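Long-range contact in putative pachytene checkpoint protein 2 (Caenorhabditis elegans, PDB 4XGU), which is an AAA+ ATPase of the PCH2 subfamily that binds and hydrolyses ATP and probably acts in chromosome recombination during meiosis: residues 172-186 with 288-302. Residues are numbered along the deposited sequence; the frame is centred on the assembly and turned at random.
With ADP (adenosine-5'-diphosphate), chain H.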
ATOM      1  N   ASN B 172      17.325 -26.567 -16.222  1.00 74.66           N
ATOM      2  CA  ASN B 172      16.315 -26.178 -15.242  1.00 73.83           C
ATOM      3  C   ASN B 172      15.204 -27.205 -15.050  1.00 69.82           C
ATOM      4  O   ASN B 172      14.551 -27.223 -14.007  1.00 72.82           O
ATOM      5  CB  ASN B 172      15.692 -24.835 -15.632  1.00 78.96           C
ATOM      6  CG  ASN B 172      16.571 -23.655 -15.274  1.00 83.74           C
ATOM      7  OD1 ASN B 172      17.326 -23.700 -14.302  1.00 88.57           O
ATOM      8  ND2 ASN B 172      16.472 -22.586 -16.054  1.00 89.99           N
ATOM      9  N   ARG B 173      14.990 -28.040 -16.065  1.00 70.93           N
ATOM     10  CA  ARG B 173      13.923 -29.044 -16.070  1.00 67.49           C
ATOM     11  C   ARG B 173      12.534 -28.417 -16.023  1.00 66.83           C
ATOM     12  O   ARG B 173      11.557 -29.086 -15.692  1.00 74.80           O
ATOM     13  CB  ARG B 173      14.082 -30.023 -14.900  1.00 69.27           C
ATOM     14  CG  ARG B 173      14.307 -31.461 -15.325  1.00 64.37           C
ATOM     15  CD  ARG B 173      15.773 -31.841 -15.280  1.00 63.15           C
ATOM     16  NE  ARG B 173      16.277 -31.918 -13.912  1.00 70.50           N
ATOM     17  CZ  ARG B 173      17.529 -32.239 -13.599  1.00 72.75           C
ATOM     18  NH1 ARG B 173      18.401 -32.515 -14.559  1.00 68.37           N
ATOM     19  NH2 ARG B 173      17.907 -32.285 -12.328  1.00 71.90           N
ATOM     20  N   LEU B 174      12.450 -27.133 -16.357  1.00 64.23           N
ATOM     21  CA  LEU B 174      11.169 -26.439 -16.422  1.00 59.99           C
ATOM     22  C   LEU B 174      10.956 -25.894 -17.826  1.00 59.99           C
ATOM     23  O   LEU B 174      11.900 -25.449 -18.473  1.00 66.45           O
ATOM     24  CB  LEU B 174      11.108 -25.308 -15.384  1.00 63.51           C
ATOM     25  CG  LEU B 174       9.767 -24.603 -15.126  1.00 64.19           C
ATOM     26  CD1 LEU B 174       9.705 -24.077 -13.702  1.00 62.29           C
ATOM     27  CD2 LEU B 174       9.528 -23.460 -16.101  1.00 69.43           C
ATOM     28  N   ILE B 175       9.716 -25.931 -18.297  1.00 61.55           N
ATOM     29  CA  ILE B 175       9.384 -25.356 -19.595  1.00 69.91           C
ATOM     30  C   ILE B 175       8.113 -24.513 -19.491  1.00 67.74           C
ATOM     31  O   ILE B 175       7.167 -24.887 -18.798  1.00 68.50           O
ATOM     32  CB  ILE B 175       9.214 -26.450 -20.666  1.00 83.47           C
ATOM     33  CG1 ILE B 175       8.628 -25.863 -21.949  1.00 84.66           C
ATOM     34  CG2 ILE B 175       8.333 -27.571 -20.145  1.00 92.20           C
ATOM     35  CD1 ILE B 175       8.171 -26.900 -22.944  1.00 88.37           C
ATOM     36  N   LEU B 176       8.105 -23.371 -20.174  1.00 64.26           N
ATOM     37  CA  LEU B 176       6.997 -22.429 -20.099  1.00 57.43           C
ATOM     38  C   LEU B 176       6.402 -22.112 -21.471  1.00 65.22           C
ATOM     39  O   LEU B 176       7.109 -21.683 -22.382  1.00 67.24           O
ATOM     40  CB  LEU B 176       7.463 -21.138 -19.427  1.00 59.68           C
ATOM     41  CG  LEU B 176       6.475 -19.982 -19.314  1.00 56.83           C
ATOM     42  CD1 LEU B 176       5.388 -20.309 -18.313  1.00 55.22           C
ATOM     43  CD2 LEU B 176       7.210 -18.715 -18.917  1.00 62.44           C
ATOM     44  N   LEU B 177       5.097 -22.328 -21.609  1.00 70.56           N
ATOM     45  CA  LEU B 177       4.369 -21.960 -22.820  1.00 58.27           C
ATOM     46  C   LEU B 177       3.431 -20.798 -22.523  1.00 64.50           C
ATOM     47  O   LEU B 177       2.680 -20.841 -21.549  1.00 69.55           O
ATOM     48  CB  LEU B 177       3.573 -23.147 -23.357  1.00 54.50           C
ATOM     49  CG  LEU B 177       4.356 -24.403 -23.737  1.00 59.37           C
ATOM     50  CD1 LEU B 177       3.399 -25.526 -24.113  1.00 57.20           C
ATOM     51  CD2 LEU B 177       5.311 -24.110 -24.880  1.00 59.15           C
ATOM     52  N   THR B 178       3.475 -19.753 -23.344  1.00 64.35           N
ATOM     53  CA  THR B 178       2.594 -18.608 -23.133  1.00 65.70           C
ATOM     54  C   THR B 178       1.864 -18.207 -24.410  1.00 69.73           C
ATOM     55  O   THR B 178       2.284 -18.552 -25.515  1.00 68.31           O
ATOM     56  CB  THR B 178       3.364 -17.387 -22.601  1.00 70.35           C
ATOM     57  OG1 THR B 178       4.292 -16.936 -23.594  1.00 75.58           O
ATOM     58  CG2 THR B 178       4.116 -17.735 -21.323  1.00 70.24           C
ATOM     59  N   GLY B 179       0.768 -17.474 -24.244  1.00 72.22           N
ATOM     60  CA  GLY B 179      -0.034 -17.016 -25.362  1.00 69.59           C
ATOM     61  C   GLY B 179      -1.486 -16.832 -24.965  1.00 75.20           C
ATOM     62  O   GLY B 179      -1.837 -17.001 -23.797  1.00 78.29           O
ATOM     63  N   PRO B 180      -2.337 -16.466 -25.931  1.00 79.48           N
ATOM     64  CA  PRO B 180      -3.784 -16.377 -25.707  1.00 82.13           C
ATOM     65  C   PRO B 180      -4.376 -17.732 -25.313  1.00 81.09           C
ATOM     66  O   PRO B 180      -3.776 -18.764 -25.615  1.00 77.86           O
ATOM     67  CB  PRO B 180      -4.321 -15.911 -27.063  1.00 85.61           C
ATOM     68  CG  PRO B 180      -3.173 -15.214 -27.704  1.00 85.48           C
ATOM     69  CD  PRO B 180      -1.959 -15.977 -27.268  1.00 82.63           C
ATOM     70  N   PRO B 181      -5.539 -17.729 -24.643  1.00 82.54           N
ATOM     71  CA  PRO B 181      -6.182 -18.956 -24.154  1.00 82.43           C
ATOM     72  C   PRO B 181      -6.586 -19.951 -25.247  1.00 83.25           C
ATOM     73  O   PRO B 181      -6.701 -21.140 -24.961  1.00 82.38           O
ATOM     74  CB  PRO B 181      -7.432 -18.431 -23.435  1.00 81.81           C
ATOM     75  CG  PRO B 181      -7.110 -17.027 -23.082  1.00 78.68           C
ATOM     76  CD  PRO B 181      -6.259 -16.521 -24.204  1.00 79.22           C
ATOM     77  N   GLY B 182      -6.804 -19.485 -26.470  1.00 80.96           N
ATOM     78  CA  GLY B 182      -7.332 -20.354 -27.509  1.00 78.53           C
ATOM     79  C   GLY B 182      -6.302 -21.111 -28.328  1.00 75.64           C
ATOM     80  O   GLY B 182      -6.655 -21.818 -29.273  1.00 73.99           O
ATOM     81  N   THR B 183      -5.031 -20.980 -27.962  1.00 72.57           N
ATOM     82  CA  THR B 183      -3.941 -21.510 -28.777  1.00 66.65           C
ATOM     83  C   THR B 183      -3.641 -22.988 -28.525  1.00 69.71           C
ATOM     84  O   THR B 183      -2.984 -23.642 -29.337  1.00 61.07           O
ATOM     85  CB  THR B 183      -2.657 -20.710 -28.543  1.00 71.08           C
ATOM     86  OG1 THR B 183      -2.214 -20.909 -27.196  1.00 76.56           O
ATOM     87  CG2 THR B 183      -2.913 -19.232 -28.777  1.00 72.89           C
ATOM     88  N   GLY B 184      -4.108 -23.511 -27.397  1.00 74.28           N
ATOM     89  CA  GLY B 184      -3.940 -24.923 -27.100  1.00 69.60           C
ATOM     90  C   GLY B 184      -2.593 -25.286 -26.504  1.00 59.45           C
ATOM     91  O   GLY B 184      -1.970 -26.267 -26.905  1.00 60.19           O
ATOM     92  N   LYS B 185      -2.146 -24.493 -25.536  1.00 63.17           N
ATOM     93  CA  LYS B 185      -0.877 -24.739 -24.863  1.00 56.56           C
ATOM     94  C   LYS B 185      -0.938 -25.995 -24.004  1.00 55.82           C
ATOM     95  O   LYS B 185       0.027 -26.755 -23.924  1.00 62.51           O
ATOM     96  CB  LYS B 185      -0.496 -23.540 -24.002  1.00 55.71           C
ATOM     97  CG  LYS B 185      -0.600 -22.213 -24.724  1.00 61.53           C
ATOM     98  CD  LYS B 185      -0.237 -21.063 -23.809  1.00 61.06           C
ATOM     99  CE  LYS B 185      -1.379 -20.074 -23.705  1.00 64.75           C
ATOM    100  NZ  LYS B 185      -2.597 -20.678 -23.097  1.00 66.99           N
ATOM    101  N   THR B 186      -2.076 -26.199 -23.350  1.00 54.96           N
ATOM    102  CA  THR B 186      -2.279 -27.371 -22.512  1.00 56.57           C
ATOM    103  C   THR B 186      -2.180 -28.641 -23.345  1.00 58.93           C
ATOM    104  O   THR B 186      -1.504 -29.593 -22.958  1.00 63.33           O
ATOM    105  CB  THR B 186      -3.645 -27.334 -21.804  1.00 61.80           C
ATOM    106  OG1 THR B 186      -3.762 -26.122 -21.046  1.00 62.21           O
ATOM    107  CG2 THR B 186      -3.795 -28.527 -20.875  1.00 64.38           C
ATOM    108  N   ARG B 288      12.307 -29.888  -9.405  1.00 84.51           N
ATOM    109  CA  ARG B 288      13.101 -29.850 -10.633  1.00 77.59           C
ATOM    110  C   ARG B 288      14.518 -30.406 -10.467  1.00 76.28           C
ATOM    111  O   ARG B 288      15.178 -30.725 -11.456  1.00 77.47           O
ATOM    112  CB  ARG B 288      13.176 -28.417 -11.163  1.00 76.82           C
ATOM    113  CG  ARG B 288      13.461 -27.382 -10.093  1.00 85.18           C
ATOM    114  CD  ARG B 288      13.638 -25.995 -10.681  1.00 90.07           C
ATOM    115  NE  ARG B 288      14.984 -25.808 -11.210  1.00103.34           N
ATOM    116  CZ  ARG B 288      15.416 -24.687 -11.776  1.00117.67           C
ATOM    117  NH1 ARG B 288      14.603 -23.647 -11.892  1.00118.11           N
ATOM    118  NH2 ARG B 288      16.662 -24.607 -12.228  1.00127.34           N
ATOM    119  N   ARG B 289      14.981 -30.522  -9.226  1.00 74.15           N
ATOM    120  CA  ARG B 289      16.332 -31.011  -8.961  1.00 77.42           C
ATOM    121  C   ARG B 289      16.504 -32.475  -9.337  1.00 80.98           C
ATOM    122  O   ARG B 289      17.614 -32.924  -9.623  1.00 85.61           O
ATOM    123  CB  ARG B 289      16.697 -30.814  -7.491  1.00 84.00           C
ATOM    124  CG  ARG B 289      17.357 -29.484  -7.210  1.00 93.94           C
ATOM    125  CD  ARG B 289      17.649 -29.295  -5.733  1.00105.53           C
ATOM    126  NE  ARG B 289      17.406 -27.912  -5.335  1.00116.88           N
ATOM    127  CZ  ARG B 289      18.232 -26.902  -5.590  1.00125.02           C
ATOM    128  NH1 ARG B 289      19.369 -27.115  -6.241  1.00127.05           N
ATOM    129  NH2 ARG B 289      17.922 -25.674  -5.194  1.00128.16           N
ATOM    130  N   ARG B 290      15.405 -33.218  -9.335  1.00 84.63           N
ATOM    131  CA  ARG B 290      15.450 -34.632  -9.683  1.00 89.27           C
ATOM    132  C   ARG B 290      15.699 -34.825 -11.177  1.00 92.17           C
ATOM    133  O   ARG B 290      15.287 -34.006 -11.997  1.00 92.66           O
ATOM    134  CB  ARG B 290      14.150 -35.321  -9.275  1.00 88.12           C
ATOM    135  CG  ARG B 290      13.676 -34.968  -7.881  1.00 83.35           C
ATOM    136  CD  ARG B 290      13.630 -36.198  -6.995  1.00 87.45           C
ATOM    137  NE  ARG B 290      13.291 -35.857  -5.617  1.00 93.89           N
ATOM    138  CZ  ARG B 290      13.373 -36.705  -4.599  1.00101.33           C
ATOM    139  NH1 ARG B 290      13.785 -37.948  -4.803  1.00101.32           N
ATOM    140  NH2 ARG B 290      13.050 -36.308  -3.377  1.00111.47           N
ATOM    141  N   ASP B 291      16.377 -35.913 -11.523  1.00 90.50           N
ATOM    142  CA  ASP B 291      16.680 -36.214 -12.915  1.00 87.59           C
ATOM    143  C   ASP B 291      15.469 -36.768 -13.656  1.00 87.46           C
ATOM    144  O   ASP B 291      15.297 -36.527 -14.851  1.00 90.31           O
ATOM    145  CB  ASP B 291      17.840 -37.207 -13.006  1.00 94.85           C
ATOM    146  CG  ASP B 291      19.160 -36.605 -12.575  1.00104.04           C
ATOM    147  OD1 ASP B 291      19.257 -35.361 -12.514  1.00104.23           O
ATOM    148  OD2 ASP B 291      20.105 -37.377 -12.308  1.00112.07           O
ATOM    149  N   ASN B 292      14.628 -37.511 -12.942  1.00 83.01           N
ATOM    150  CA  ASN B 292      13.491 -38.186 -13.559  1.00 75.05           C
ATOM    151  C   ASN B 292      12.200 -37.377 -13.480  1.00 68.02           C
ATOM    152  O   ASN B 292      11.110 -37.938 -13.429  1.00 70.18           O
ATOM    153  CB  ASN B 292      13.276 -39.551 -12.905  1.00 82.24           C
ATOM    154  CG  ASN B 292      12.826 -39.440 -11.460  1.00 87.52           C
ATOM    155  OD1 ASN B 292      13.126 -38.460 -10.777  1.00 93.10           O
ATOM    156  ND2 ASN B 292      12.100 -40.447 -10.987  1.00 90.44           N
ATOM    157  N   VAL B 293      12.325 -36.055 -13.468  1.00 63.78           N
ATOM    158  CA  VAL B 293      11.165 -35.188 -13.324  1.00 58.51           C
ATOM    159  C   VAL B 293      11.163 -34.106 -14.397  1.00 61.82           C
ATOM    160  O   VAL B 293      12.219 -33.660 -14.831  1.00 67.27           O
ATOM    161  CB  VAL B 293      11.134 -34.537 -11.927  1.00 61.96           C
ATOM    162  CG1 VAL B 293       9.990 -33.559 -11.815  1.00 64.14           C
ATOM    163  CG2 VAL B 293      11.019 -35.600 -10.853  1.00 65.44           C
ATOM    164  N   LEU B 294       9.977 -33.697 -14.834  1.00 61.92           N
ATOM    165  CA  LEU B 294       9.853 -32.628 -15.812  1.00 59.81           C
ATOM    166  C   LEU B 294       8.589 -31.816 -15.551  1.00 67.69           C
ATOM    167  O   LEU B 294       7.490 -32.370 -15.503  1.00 78.41           O
ATOM    168  CB  LEU B 294       9.835 -33.208 -17.222  1.00 54.67           C
ATOM    169  CG  LEU B 294      10.028 -32.215 -18.360  1.00 59.72           C
ATOM    170  CD1 LEU B 294      11.337 -31.480 -18.170  1.00 68.30           C
ATOM    171  CD2 LEU B 294      10.013 -32.954 -19.680  1.00 60.43           C
ATOM    172  N   ILE B 295       8.738 -30.507 -15.380  1.00 64.57           N
ATOM    173  CA  ILE B 295       7.587 -29.668 -15.061  1.00 65.50           C
ATOM    174  C   ILE B 295       7.241 -28.720 -16.210  1.00 67.99           C
ATOM    175  O   ILE B 295       8.113 -28.061 -16.778  1.00 71.01           O
ATOM    176  CB  ILE B 295       7.822 -28.868 -13.762  1.00 69.68           C
ATOM    177  CG1 ILE B 295       9.074 -28.005 -13.869  1.00 76.25           C
ATOM    178  CG2 ILE B 295       7.991 -29.813 -12.586  1.00 77.61           C
ATOM    179  CD1 ILE B 295       9.517 -27.425 -12.542  1.00 81.60           C
ATOM    180  N   LEU B 296       5.958 -28.675 -16.557  1.00 67.92           N
ATOM    181  CA  LEU B 296       5.493 -27.872 -17.682  1.00 58.40           C
ATOM    182  C   LEU B 296       4.467 -26.839 -17.229  1.00 62.79           C
ATOM    183  O   LEU B 296       3.528 -27.163 -16.504  1.00 72.14           O
ATOM    184  CB  LEU B 296       4.888 -28.763 -18.771  1.00 59.42           C
ATOM    185  CG  LEU B 296       5.747 -29.880 -19.370  1.00 59.54           C
ATOM    186  CD1 LEU B 296       5.614 -31.174 -18.581  1.00 64.15           C
ATOM    187  CD2 LEU B 296       5.379 -30.100 -20.823  1.00 58.32           C
ATOM    188  N   CYS B 297       4.648 -25.598 -17.666  1.00 62.83           N
ATOM    189  CA  CYS B 297       3.760 -24.510 -17.273  1.00 63.33           C
ATOM    190  C   CYS B 297       3.120 -23.838 -18.486  1.00 66.37           C
ATOM    191  O   CYS B 297       3.725 -23.756 -19.555  1.00 67.23           O
ATOM    192  CB  CYS B 297       4.526 -23.474 -16.449  1.00 66.31           C
ATOM    193  SG  CYS B 297       5.339 -24.141 -14.981  1.00 92.44           S
ATOM    194  N   THR B 298       1.896 -23.357 -18.312  1.00 67.51           N
ATOM    195  CA  THR B 298       1.224 -22.601 -19.358  1.00 74.02           C
ATOM    196  C   THR B 298       0.627 -21.324 -18.776  1.00 74.98           C
ATOM    197  O   THR B 298       0.058 -21.339 -17.687  1.00 85.88           O
ATOM    198  CB  THR B 298       0.121 -23.434 -20.051  1.00 80.71           C
ATOM    199  OG1 THR B 298      -0.676 -22.582 -20.883  1.00 85.17           O
ATOM    200  CG2 THR B 298      -0.777 -24.097 -19.026  1.00 83.35           C
ATOM    201  N   SER B 299       0.773 -20.217 -19.496  1.00 71.28           N
ATOM    202  CA  SER B 299       0.227 -18.939 -19.047  1.00 73.98           C
ATOM    203  C   SER B 299      -0.716 -18.348 -20.095  1.00 84.89           C
ATOM    204  O   SER B 299      -0.295 -18.006 -21.198  1.00 91.01           O
ATOM    205  CB  SER B 299       1.355 -17.956 -18.735  1.00 78.87           C
ATOM    206  OG  SER B 299       0.845 -16.740 -18.218  1.00 89.34           O
ATOM    207  N   ASN B 300      -1.992 -18.231 -19.742  1.00 87.89           N
ATOM    208  CA  ASN B 300      -3.002 -17.751 -20.681  1.00 89.11           C
ATOM    209  C   ASN B 300      -2.898 -16.251 -20.936  1.00 97.20           C
ATOM    210  O   ASN B 300      -3.460 -15.738 -21.902  1.00103.26           O
ATOM    211  CB  ASN B 300      -4.404 -18.098 -20.175  1.00 85.60           C
ATOM    212  CG  ASN B 300      -4.728 -19.573 -20.315  1.00 88.34           C
ATOM    213  OD1 ASN B 300      -4.220 -20.249 -21.211  1.00 86.16           O
ATOM    214  ND2 ASN B 300      -5.580 -20.080 -19.433  1.00 94.55           N
ATOM    215  N   LEU B 301      -2.181 -15.551 -20.064  1.00104.86           N
ATOM    216  CA  LEU B 301      -1.965 -14.119 -20.232  1.00117.31           C
ATOM    217  C   LEU B 301      -0.694 -13.866 -21.034  1.00119.18           C
ATOM    218  O   LEU B 301       0.296 -14.579 -20.884  1.00114.57           O
ATOM    219  CB  LEU B 301      -1.881 -13.419 -18.873  1.00121.42           C
ATOM    220  CG  LEU B 301      -1.552 -11.921 -18.864  1.00122.61           C
ATOM    221  CD1 LEU B 301      -2.705 -11.108 -19.438  1.00122.69           C
ATOM    222  CD2 LEU B 301      -1.196 -11.454 -17.456  1.00124.86           C
ATOM    223  N   GLU B 302      -0.727 -12.846 -21.886  1.00125.29           N
ATOM    224  CA  GLU B 302       0.440 -12.479 -22.677  1.00129.16           C
ATOM    225  C   GLU B 302       0.980 -11.114 -22.248  1.00141.14           C
ATOM    226  O   GLU B 302       0.213 -10.229 -21.862  1.00147.53           O
ATOM    227  CB  GLU B 302       0.089 -12.476 -24.167  1.00123.63           C
ATOM    228  CG  GLU B 302       1.287 -12.566 -25.096  1.00121.95           C
ATOM    229  CD  GLU B 302       0.878 -12.654 -26.556  1.00124.12           C
ATOM    230  OE1 GLU B 302       1.650 -13.219 -27.361  1.00123.03           O
ATOM    231  OE2 GLU B 302      -0.217 -12.160 -26.897  1.00126.29           O
TER
HETATM  232  PB  ADP H 501      -5.082 -23.439 -23.813  1.00 65.44           P
HETATM  233  O1B ADP H 501      -4.516 -22.435 -24.785  1.00 63.91           O
HETATM  234  O2B ADP H 501      -4.041 -24.331 -23.182  1.00 74.04           O
HETATM  235  O3B ADP H 501      -6.078 -22.862 -22.830  1.00 69.42           O
HETATM  236  PA  ADP H 501      -6.123 -25.994 -24.425  1.00110.17           P
HETATM  237  O1A ADP H 501      -4.796 -26.673 -24.661  1.00111.19           O
HETATM  238  O2A ADP H 501      -6.817 -26.124 -23.088  1.00115.32           O
HETATM  239  O3A ADP H 501      -5.952 -24.423 -24.755  1.00 96.73           O
HETATM  240  O5' ADP H 501      -7.135 -26.538 -25.552  1.00 91.38           O
HETATM  241  C5' ADP H 501      -7.801 -25.660 -26.453  1.00 92.55           C
HETATM  242  C4' ADP H 501      -8.703 -26.485 -27.361  1.00 96.58           C
HETATM  243  O4' ADP H 501      -8.823 -25.840 -28.631  1.00 97.37           O
HETATM  244  C3' ADP H 501      -8.131 -27.871 -27.606  1.00103.57           C
HETATM  245  O3' ADP H 501      -8.928 -28.859 -26.947  1.00110.63           O
HETATM  246  C2' ADP H 501      -8.167 -28.076 -29.106  1.00101.32           C
HETATM  247  O2' ADP H 501      -9.216 -28.988 -29.445  1.00100.19           O
HETATM  248  C1' ADP H 501      -8.461 -26.710 -29.706  1.00 98.12           C
HETATM  249  N9  ADP H 501      -7.218 -26.176 -30.316  1.00 92.49           N
HETATM  250  C8  ADP H 501      -6.542 -25.098 -29.874  1.00 84.45           C
HETATM  251  N7  ADP H 501      -5.443 -24.852 -30.633  1.00 79.89           N
HETATM  252  C5  ADP H 501      -5.404 -25.793 -31.591  1.00 83.05           C
HETATM  253  C6  ADP H 501      -4.508 -26.116 -32.723  1.00 83.11           C
HETATM  254  N6  ADP H 501      -3.415 -25.358 -32.977  1.00 86.38           N
HETATM  255  N1  ADP H 501      -4.819 -27.184 -33.488  1.00 85.46           N
HETATM  256  C2  ADP H 501      -5.907 -27.940 -33.238  1.00 88.50           C
HETATM  257  N3  ADP H 501      -6.765 -27.707 -32.228  1.00 89.78           N
HETATM  258  C4  ADP H 501      -6.575 -26.664 -31.383  1.00 89.99           C
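From Leu174 beside Ile295 to Thr178 beside Ser299, strands 174-178 and 293-299 run parallel, their axes 4.7 Å apart at closest and 20° from alignment, joined by a ladder that includes Leu177 N to Cys297 O at 2.9 Å. This is a neighbouring pair in the parallel part of the AAA+ P-loop NTPase sheet: strand 174-178 leads into the Walker A loop, and strand 293-299 lies between it and strand 245-251. On one face the CD1 atoms of Leu174 and Ile295 meet at 3.5 Å; on the other, CG2 of Ile175 presses on CG of Leu296.

Arg173 fastens the strand entrance to the backbone of Arg288 and Arg289, leading to strand 293-299. Its chain bends at chi2 and chi3, directing NE to Arg288 O at 2.9 Å with the acceptor 15° out of the guanidinium plane, while NH2 makes a weak bond to Arg289 O. Arg173 NH2 and Asp291 OD1 form a salt bridge at 3.4 Å, with no N-H pointing at the out-of-plane oxygen; Asp291 OD2 bonds His163. A leucine here would probably leave the Arg288 carbonyl without this donor and the Asp291 carboxylate without the Arg173 half of its salt bridge.

At the nucleotide end, Gly179 has backbone angles that would jam a side chain against the preceding carbonyl. Beyond it, Thr186 N and OG1 both bond ADP O2B. Lys185, bent at chi3 and chi4, brings NZ to ADP O1B at 3.1 Å and, in the carbonyl plane, to Asn300 OD1 at a short 2.5 Å, while Asn300 ND2 bonds Glu253 OE2.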